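Local coordinates for protein translation initiation factor eIF2B, subunit delta (Archaeoglobus fulgidus, PDB 1T5O) that probably interconverts methylthioribose-1-phosphate and methylthioribulose-1-phosphate, an isomerisation step in the recycling of methionine, at residues A[98-103]-A[119-124]; A[233-238]-A[277-282]. One frame throughout, in Å; residues are numbered along the deposited sequence.

Contact 1 of 2, residues A[98-103]-A[119-124]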
ATOM      1  N   ILE A  98      19.932  26.663  -9.659  1.00 32.98           N
ATOM      2  CA  ILE A  98      20.739  27.624  -8.906  1.00 34.43           C
ATOM      3  C   ILE A  98      21.917  28.136  -9.735  1.00 34.64           C
ATOM      4  O   ILE A  98      22.056  29.343  -9.949  1.00 34.07           O
ATOM      5  CB  ILE A  98      21.343  26.989  -7.634  1.00 35.99           C
ATOM      6  CG1 ILE A  98      20.236  26.564  -6.660  1.00 35.93           C
ATOM      7  CG2 ILE A  98      22.342  27.959  -7.003  1.00 36.20           C
ATOM      8  CD1 ILE A  98      19.363  27.683  -6.216  1.00 40.27           C
ATOM      9  N   GLU A  99      22.760  27.213 -10.204  1.00 35.49           N
ATOM     10  CA  GLU A  99      23.939  27.597 -10.968  1.00 35.65           C
ATOM     11  C   GLU A  99      23.653  28.280 -12.301  1.00 34.68           C
ATOM     12  O   GLU A  99      24.405  29.155 -12.725  1.00 32.92           O
ATOM     13  CB  GLU A  99      24.899  26.393 -11.134  1.00 36.46           C
ATOM     14  CG  GLU A  99      24.961  25.640 -12.495  1.00 41.43           C
ATOM     15  CD  GLU A  99      25.544  26.440 -13.685  1.00 40.19           C
ATOM     16  OE1 GLU A  99      26.612  27.102 -13.571  1.00 43.87           O
ATOM     17  OE2 GLU A  99      24.932  26.380 -14.768  1.00 40.83           O
ATOM     18  N   ARG A 100      22.568  27.908 -12.968  1.00 35.35           N
ATOM     19  CA  ARG A 100      22.276  28.549 -14.243  1.00 34.24           C
ATOM     20  C   ARG A 100      21.779  29.974 -14.086  1.00 33.65           C
ATOM     21  O   ARG A 100      22.101  30.850 -14.895  1.00 31.31           O
ATOM     22  CB  ARG A 100      21.272  27.728 -15.033  1.00 35.59           C
ATOM     23  CG  ARG A 100      21.930  26.575 -15.750  1.00 39.05           C
ATOM     24  CD  ARG A 100      21.462  26.553 -17.181  1.00 42.27           C
ATOM     25  NE  ARG A 100      20.528  25.469 -17.387  1.00 44.52           N
ATOM     26  CZ  ARG A 100      19.918  25.216 -18.537  1.00 45.05           C
ATOM     27  NH1 ARG A 100      20.133  25.985 -19.599  1.00 42.47           N
ATOM     28  NH2 ARG A 100      19.113  24.168 -18.620  1.00 44.27           N
ATOM     29  N   ALA A 101      21.006  30.198 -13.031  1.00 33.29           N
ATOM     30  CA  ALA A 101      20.456  31.511 -12.741  1.00 33.84           C
ATOM     31  C   ALA A 101      21.567  32.426 -12.225  1.00 34.52           C
ATOM     32  O   ALA A 101      21.644  33.589 -12.613  1.00 35.51           O
ATOM     33  CB  ALA A 101      19.323  31.388 -11.708  1.00 32.62           C
ATOM     34  N   LEU A 102      22.428  31.888 -11.365  1.00 35.43           N
ATOM     35  CA  LEU A 102      23.540  32.651 -10.798  1.00 36.92           C
ATOM     36  C   LEU A 102      24.517  33.061 -11.890  1.00 37.73           C
ATOM     37  O   LEU A 102      24.910  34.224 -11.986  1.00 38.42           O
ATOM     38  CB  LEU A 102      24.287  31.817  -9.756  1.00 37.84           C
ATOM     39  CG  LEU A 102      25.441  32.540  -9.031  1.00 38.43           C
ATOM     40  CD1 LEU A 102      24.890  33.762  -8.297  1.00 39.13           C
ATOM     41  CD2 LEU A 102      26.126  31.596  -8.049  1.00 37.29           C
ATOM     42  N   ASN A 103      24.914  32.079 -12.696  1.00 37.78           N
ATOM     43  CA  ASN A 103      25.847  32.281 -13.801  1.00 37.54           C
ATOM     44  C   ASN A 103      25.348  33.419 -14.684  1.00 37.04           C
ATOM     45  O   ASN A 103      26.124  34.281 -15.088  1.00 37.20           O
ATOM     46  CB  ASN A 103      25.980  30.969 -14.617  1.00 37.65           C
ATOM     47  CG  ASN A 103      26.929  31.093 -15.823  1.00 38.12           C
ATOM     48  OD1 ASN A 103      26.486  31.162 -16.979  1.00 38.84           O
ATOM     49  ND2 ASN A 103      28.227  31.118 -15.557  1.00 35.81           N
ATOM     50  N   LEU A 119      16.072  36.917 -13.194  1.00 33.66           N
ATOM     51  CA  LEU A 119      14.676  36.588 -13.468  1.00 34.25           C
ATOM     52  C   LEU A 119      14.453  36.023 -14.864  1.00 34.67           C
ATOM     53  O   LEU A 119      13.675  35.083 -15.048  1.00 35.55           O
ATOM     54  CB  LEU A 119      13.779  37.826 -13.283  1.00 33.77           C
ATOM     55  CG  LEU A 119      12.280  37.624 -13.581  1.00 35.01           C
ATOM     56  CD1 LEU A 119      11.740  36.383 -12.845  1.00 33.06           C
ATOM     57  CD2 LEU A 119      11.494  38.876 -13.163  1.00 35.14           C
ATOM     58  N   ARG A 120      15.128  36.604 -15.845  1.00 33.48           N
ATOM     59  CA  ARG A 120      14.989  36.164 -17.223  1.00 35.31           C
ATOM     60  C   ARG A 120      15.474  34.711 -17.447  1.00 33.83           C
ATOM     61  O   ARG A 120      14.841  33.945 -18.177  1.00 32.93           O
ATOM     62  CB  ARG A 120      15.744  37.131 -18.132  1.00 37.97           C
ATOM     63  CG  ARG A 120      15.766  36.741 -19.582  1.00 44.06           C
ATOM     64  CD  ARG A 120      16.183  37.928 -20.438  1.00 50.47           C
ATOM     65  NE  ARG A 120      16.544  37.533 -21.796  1.00 55.21           N
ATOM     66  CZ  ARG A 120      16.949  38.391 -22.728  1.00 59.42           C
ATOM     67  NH1 ARG A 120      17.033  39.687 -22.438  1.00 60.68           N
ATOM     68  NH2 ARG A 120      17.285  37.959 -23.941  1.00 61.35           N
ATOM     69  N   GLU A 121      16.589  34.341 -16.824  1.00 31.74           N
ATOM     70  CA  GLU A 121      17.110  32.984 -16.957  1.00 31.07           C
ATOM     71  C   GLU A 121      16.131  32.008 -16.282  1.00 30.83           C
ATOM     72  O   GLU A 121      15.795  30.965 -16.835  1.00 27.76           O
ATOM     73  CB  GLU A 121      18.495  32.892 -16.308  1.00 32.39           C
ATOM     74  CG  GLU A 121      19.159  31.506 -16.355  1.00 32.38           C
ATOM     75  CD  GLU A 121      19.497  31.037 -17.769  1.00 35.96           C
ATOM     76  OE1 GLU A 121      19.304  31.820 -18.726  1.00 36.81           O
ATOM     77  OE2 GLU A 121      19.963  29.877 -17.932  1.00 38.73           O
ATOM     78  N   ALA A 122      15.647  32.377 -15.100  1.00 29.89           N
ATOM     79  CA  ALA A 122      14.701  31.541 -14.370  1.00 30.61           C
ATOM     80  C   ALA A 122      13.418  31.340 -15.178  1.00 30.93           C
ATOM     81  O   ALA A 122      12.891  30.225 -15.253  1.00 29.25           O
ATOM     82  CB  ALA A 122      14.379  32.174 -12.998  1.00 28.84           C
ATOM     83  N   GLU A 123      12.908  32.410 -15.788  1.00 31.77           N
ATOM     84  CA  GLU A 123      11.683  32.289 -16.582  1.00 33.53           C
ATOM     85  C   GLU A 123      11.898  31.443 -17.830  1.00 32.68           C
ATOM     86  O   GLU A 123      10.999  30.720 -18.258  1.00 33.67           O
ATOM     87  CB  GLU A 123      11.149  33.666 -16.973  1.00 36.03           C
ATOM     88  CG  GLU A 123      10.776  34.490 -15.768  1.00 40.82           C
ATOM     89  CD  GLU A 123       9.854  35.638 -16.102  1.00 44.24           C
ATOM     90  OE1 GLU A 123      10.273  36.543 -16.854  1.00 45.56           O
ATOM     91  OE2 GLU A 123       8.705  35.627 -15.609  1.00 47.68           O
ATOM     92  N   LYS A 124      13.089  31.532 -18.404  1.00 31.99           N
ATOM     93  CA  LYS A 124      13.418  30.758 -19.593  1.00 31.87           C
ATOM     94  C   LYS A 124      13.490  29.265 -19.242  1.00 29.99           C
ATOM     95  O   LYS A 124      12.991  28.421 -19.985  1.00 29.44           O
ATOM     96  CB  LYS A 124      14.759  31.223 -20.165  1.00 35.07           C
ATOM     97  CG  LYS A 124      15.312  30.367 -21.313  1.00 38.09           C
ATOM     98  CD  LYS A 124      16.768  30.749 -21.564  1.00 42.67           C
ATOM     99  CE  LYS A 124      17.413  29.969 -22.711  1.00 45.46           C
ATOM    100  NZ  LYS A 124      18.880  30.297 -22.756  1.00 48.51           N
TER
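Glu-121 leaves its helix with CG anti to the backbone N (chi1 179°), and a bend at chi2 (65°) swings its carboxylate across to Arg-100, whose own chain runs at roughly a right angle to it. The elbow of the glutamate does the closest packing: CG sits 3.3 Å from the backbone O of Arg-100 and 3.8 Å from CA of Ala-101. The side chain thus lies on the backbone of helix 92-105, and the CA atoms of Ala-101 and Glu-121 are 5.6 Å apart. Beyond the elbow, OE2 rests against the aliphatic part of the arginine, 3.7 Å from Arg-100 CD. No salt bridge follows. Arg-100 NH1 is 4.2 Å from Glu-121 OE2, the oxygen lies well out of the guanidinium plane, and the two flat groups are turned 61° apart, so any attraction between the charges is probably loose, with no N-H directed at the oxygen. Arg-100 also makes a weak, long ion pair with Glu-51. This is packing of the consecutive helices 92-105 and 111-141, with Glu-121 laid against the first of them while Ala-101 and Ala-122 are both seated on Ala-55 of helix 47-61.

Contact 2 of 2, residues A[233-238]-A[277-282]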
ATOM      1  N   ALA A 233      10.019   8.864 -14.008  1.00 19.83           N
ATOM      2  CA  ALA A 233      11.294   8.314 -13.557  1.00 20.17           C
ATOM      3  C   ALA A 233      12.076   9.336 -12.755  1.00 21.88           C
ATOM      4  O   ALA A 233      12.006  10.534 -13.018  1.00 19.91           O
ATOM      5  CB  ALA A 233      12.137   7.898 -14.730  1.00 19.63           C
ATOM      6  N   ASP A 234      12.846   8.858 -11.789  1.00 20.14           N
ATOM      7  CA  ASP A 234      13.673   9.772 -11.029  1.00 21.22           C
ATOM      8  C   ASP A 234      15.065   9.738 -11.621  1.00 21.21           C
ATOM      9  O   ASP A 234      15.799  10.721 -11.568  1.00 20.10           O
ATOM     10  CB  ASP A 234      13.704   9.355  -9.577  1.00 23.86           C
ATOM     11  CG  ASP A 234      12.410   9.669  -8.883  1.00 32.46           C
ATOM     12  OD1 ASP A 234      12.068  10.879  -8.795  1.00 37.45           O
ATOM     13  OD2 ASP A 234      11.724   8.720  -8.442  1.00 34.38           O
ATOM     14  N   ARG A 235      15.419   8.598 -12.200  1.00 18.22           N
ATOM     15  CA  ARG A 235      16.739   8.449 -12.781  1.00 22.46           C
ATOM     16  C   ARG A 235      16.803   7.201 -13.634  1.00 20.28           C
ATOM     17  O   ARG A 235      16.370   6.128 -13.208  1.00 19.26           O
ATOM     18  CB  ARG A 235      17.781   8.341 -11.679  1.00 20.27           C
ATOM     19  CG  ARG A 235      19.133   8.765 -12.162  1.00 30.50           C
ATOM     20  CD  ARG A 235      20.148   7.724 -11.892  1.00 33.27           C
ATOM     21  NE  ARG A 235      20.548   7.616 -10.497  1.00 37.99           N
ATOM     22  CZ  ARG A 235      21.024   8.611  -9.746  1.00 43.53           C
ATOM     23  NH1 ARG A 235      21.147   9.841 -10.233  1.00 45.95           N
ATOM     24  NH2 ARG A 235      21.472   8.353  -8.516  1.00 43.48           N
ATOM     25  N   ILE A 236      17.379   7.328 -14.823  1.00 20.28           N
ATOM     26  CA  ILE A 236      17.474   6.184 -15.713  1.00 16.70           C
ATOM     27  C   ILE A 236      18.930   5.865 -16.022  1.00 19.00           C
ATOM     28  O   ILE A 236      19.646   6.693 -16.586  1.00 17.54           O
ATOM     29  CB  ILE A 236      16.701   6.445 -17.015  1.00 17.49           C
ATOM     30  CG1 ILE A 236      15.216   6.735 -16.668  1.00 17.93           C
ATOM     31  CG2 ILE A 236      16.853   5.209 -17.957  1.00 18.27           C
ATOM     32  CD1 ILE A 236      14.309   7.116 -17.827  1.00 16.55           C
ATOM     33  N   VAL A 237      19.363   4.666 -15.624  1.00 17.75           N
ATOM     34  CA  VAL A 237      20.735   4.217 -15.855  1.00 18.90           C
ATOM     35  C   VAL A 237      20.695   3.139 -16.938  1.00 20.44           C
ATOM     36  O   VAL A 237      19.612   2.769 -17.399  1.00 17.43           O
ATOM     37  CB  VAL A 237      21.395   3.715 -14.540  1.00 19.75           C
ATOM     38  CG1 VAL A 237      21.473   4.883 -13.543  1.00 18.93           C
ATOM     39  CG2 VAL A 237      20.611   2.522 -13.946  1.00 18.18           C
ATOM     40  N   ARG A 238      21.854   2.620 -17.338  1.00 21.01           N
ATOM     41  CA  ARG A 238      21.890   1.676 -18.443  1.00 22.44           C
ATOM     42  C   ARG A 238      21.122   0.391 -18.327  1.00 22.63           C
ATOM     43  O   ARG A 238      20.775  -0.194 -19.353  1.00 23.71           O
ATOM     44  CB  ARG A 238      23.334   1.367 -18.851  1.00 24.18           C
ATOM     45  CG  ARG A 238      24.051   2.597 -19.375  1.00 27.66           C
ATOM     46  CD  ARG A 238      25.163   2.247 -20.346  1.00 28.92           C
ATOM     47  NE  ARG A 238      26.067   1.237 -19.832  1.00 29.37           N
ATOM     48  CZ  ARG A 238      27.021   1.456 -18.935  1.00 30.09           C
ATOM     49  NH1 ARG A 238      27.210   2.671 -18.430  1.00 33.38           N
ATOM     50  NH2 ARG A 238      27.797   0.454 -18.553  1.00 29.53           N
ATOM     51  N   LYS A 277      24.087  -0.802 -10.180  1.00 20.97           N
ATOM     52  CA  LYS A 277      24.992  -1.070  -9.074  1.00 24.14           C
ATOM     53  C   LYS A 277      25.669   0.205  -8.526  1.00 23.13           C
ATOM     54  O   LYS A 277      26.117   0.231  -7.387  1.00 22.93           O
ATOM     55  CB  LYS A 277      26.049  -2.107  -9.498  1.00 28.92           C
ATOM     56  CG  LYS A 277      27.269  -1.518 -10.195  1.00 35.17           C
ATOM     57  CD  LYS A 277      28.249  -2.609 -10.581  1.00 40.55           C
ATOM     58  CE  LYS A 277      29.660  -2.068 -10.798  1.00 43.20           C
ATOM     59  NZ  LYS A 277      30.274  -1.503  -9.544  1.00 46.80           N
ATOM     60  N   ASP A 278      25.696   1.280  -9.305  1.00 21.16           N
ATOM     61  CA  ASP A 278      26.332   2.519  -8.834  1.00 22.04           C
ATOM     62  C   ASP A 278      25.434   3.362  -7.942  1.00 24.41           C
ATOM     63  O   ASP A 278      25.899   4.289  -7.263  1.00 23.26           O
ATOM     64  CB  ASP A 278      26.720   3.406 -10.021  1.00 22.72           C
ATOM     65  CG  ASP A 278      27.720   2.771 -10.930  1.00 22.57           C
ATOM     66  OD1 ASP A 278      27.566   2.948 -12.150  1.00 22.87           O
ATOM     67  OD2 ASP A 278      28.666   2.123 -10.431  1.00 21.59           O
ATOM     68  N   VAL A 279      24.143   3.046  -7.945  1.00 24.49           N
ATOM     69  CA  VAL A 279      23.152   3.839  -7.231  1.00 26.44           C
ATOM     70  C   VAL A 279      22.829   3.376  -5.822  1.00 27.75           C
ATOM     71  O   VAL A 279      22.603   2.190  -5.587  1.00 28.94           O
ATOM     72  CB  VAL A 279      21.844   3.862  -8.074  1.00 26.76           C
ATOM     73  CG1 VAL A 279      20.776   4.729  -7.409  1.00 28.08           C
ATOM     74  CG2 VAL A 279      22.155   4.349  -9.488  1.00 24.85           C
ATOM     75  N   VAL A 280      22.806   4.298  -4.872  1.00 27.94           N
ATOM     76  CA  VAL A 280      22.448   3.898  -3.524  1.00 29.31           C
ATOM     77  C   VAL A 280      21.041   4.411  -3.251  1.00 28.95           C
ATOM     78  O   VAL A 280      20.729   5.582  -3.507  1.00 29.81           O
ATOM     79  CB  VAL A 280      23.430   4.451  -2.460  1.00 31.97           C
ATOM     80  CG1 VAL A 280      24.849   3.963  -2.748  1.00 32.69           C
ATOM     81  CG2 VAL A 280      23.380   5.947  -2.435  1.00 35.27           C
ATOM     82  N   ILE A 281      20.169   3.525  -2.784  1.00 28.97           N
ATOM     83  CA  ILE A 281      18.796   3.926  -2.476  1.00 28.29           C
ATOM     84  C   ILE A 281      18.684   4.315  -1.013  1.00 27.58           C
ATOM     85  O   ILE A 281      18.916   3.516  -0.117  1.00 28.20           O
ATOM     86  CB  ILE A 281      17.769   2.799  -2.776  1.00 28.89           C
ATOM     87  CG1 ILE A 281      17.706   2.528  -4.290  1.00 28.08           C
ATOM     88  CG2 ILE A 281      16.368   3.214  -2.246  1.00 26.06           C
ATOM     89  CD1 ILE A 281      17.067   1.172  -4.642  1.00 28.02           C
ATOM     90  N   GLU A 282      18.311   5.559  -0.791  1.00 29.00           N
ATOM     91  CA  GLU A 282      18.147   6.104   0.546  1.00 31.74           C
ATOM     92  C   GLU A 282      16.886   5.594   1.240  1.00 29.71           C
ATOM     93  O   GLU A 282      15.889   5.280   0.599  1.00 28.64           O
ATOM     94  CB  GLU A 282      18.098   7.628   0.436  1.00 37.11           C
ATOM     95  CG  GLU A 282      17.385   8.094  -0.847  1.00 45.66           C
ATOM     96  CD  GLU A 282      17.872   9.465  -1.355  1.00 51.29           C
ATOM     97  OE1 GLU A 282      19.104   9.731  -1.305  1.00 55.55           O
ATOM     98  OE2 GLU A 282      17.029  10.270  -1.819  1.00 52.46           O
TER
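A classic beta bulge, in which Asp-234 and Arg-235 both face Phe-242, lies at the start of the strand whose Arg-235 and Val-237 meet Val-279. Asp-234, the predicted proton donor of the isomerase, precedes Arg-235 in the chain but takes no part in the packing; the side chain of Arg-235 is about 8 Å from that of Asn-243, a predicted substrate-binding residue. Val-279 carries the other half of the contact, and both its methyls are used. CG2 is the one shared between partners, 3.8 Å from Arg-235 NE and 4.1 Å from Val-237 CG1. CG1, anti to the backbone N (chi1 -178°), lies in the guanidinium plane at its edge, 3.9 Å from Arg-235 NH2. The arginine and the valine approach from opposite directions, and the arginine chain bends at chi2 and chi3 (-127° and -74°) before its guanidinium reaches the methyls. With no hydrogen bond between the two segments, this is van der Waals packing: methyl against methyl for the valine pair, methyl against a charged group for the arginine. NH1 of Arg-235 has a weak, long ion pair with Asp-271. Segment 277-282, a 3-10 end followed by loop, does not pair with the strand as a sheet neighbour; even the nearest CA atoms, those of Val-237 and Val-279, are 9.0 Å apart, and side chains bridge the gap. Val-237 and Val-279 also both touch Phe-242 on strand 240-244, the middle strand of the small antiparallel sheet in which 235-237 is an outer one. Farther along, Ile-281 packs on Pro-311 of strand 309-313 and on Ile-219 of the second subunit.

Both contacts are partly buried and neither contains a hydrogen bond between its segments, yet they join different parts of the fold. Contact 1 brings together two neighbouring helices, with side chain laid on backbone and unlike charges near each other but not bonded. Contact 2 joins an outer strand of a small sheet to a loop, with the methyls of Val-279 meeting an arginine and a second valine; its arginine meets carbon where that of contact 1 meets a carboxylate. Their centres lie 27 Å apart, the nearest atoms about 16 Å, and they share no element. Segment 233-238 carries the predicted proton donor, which does not itself touch segment 277-282; the latter reaches the second subunit, whereas contact 1 touches no other chain of the assembly.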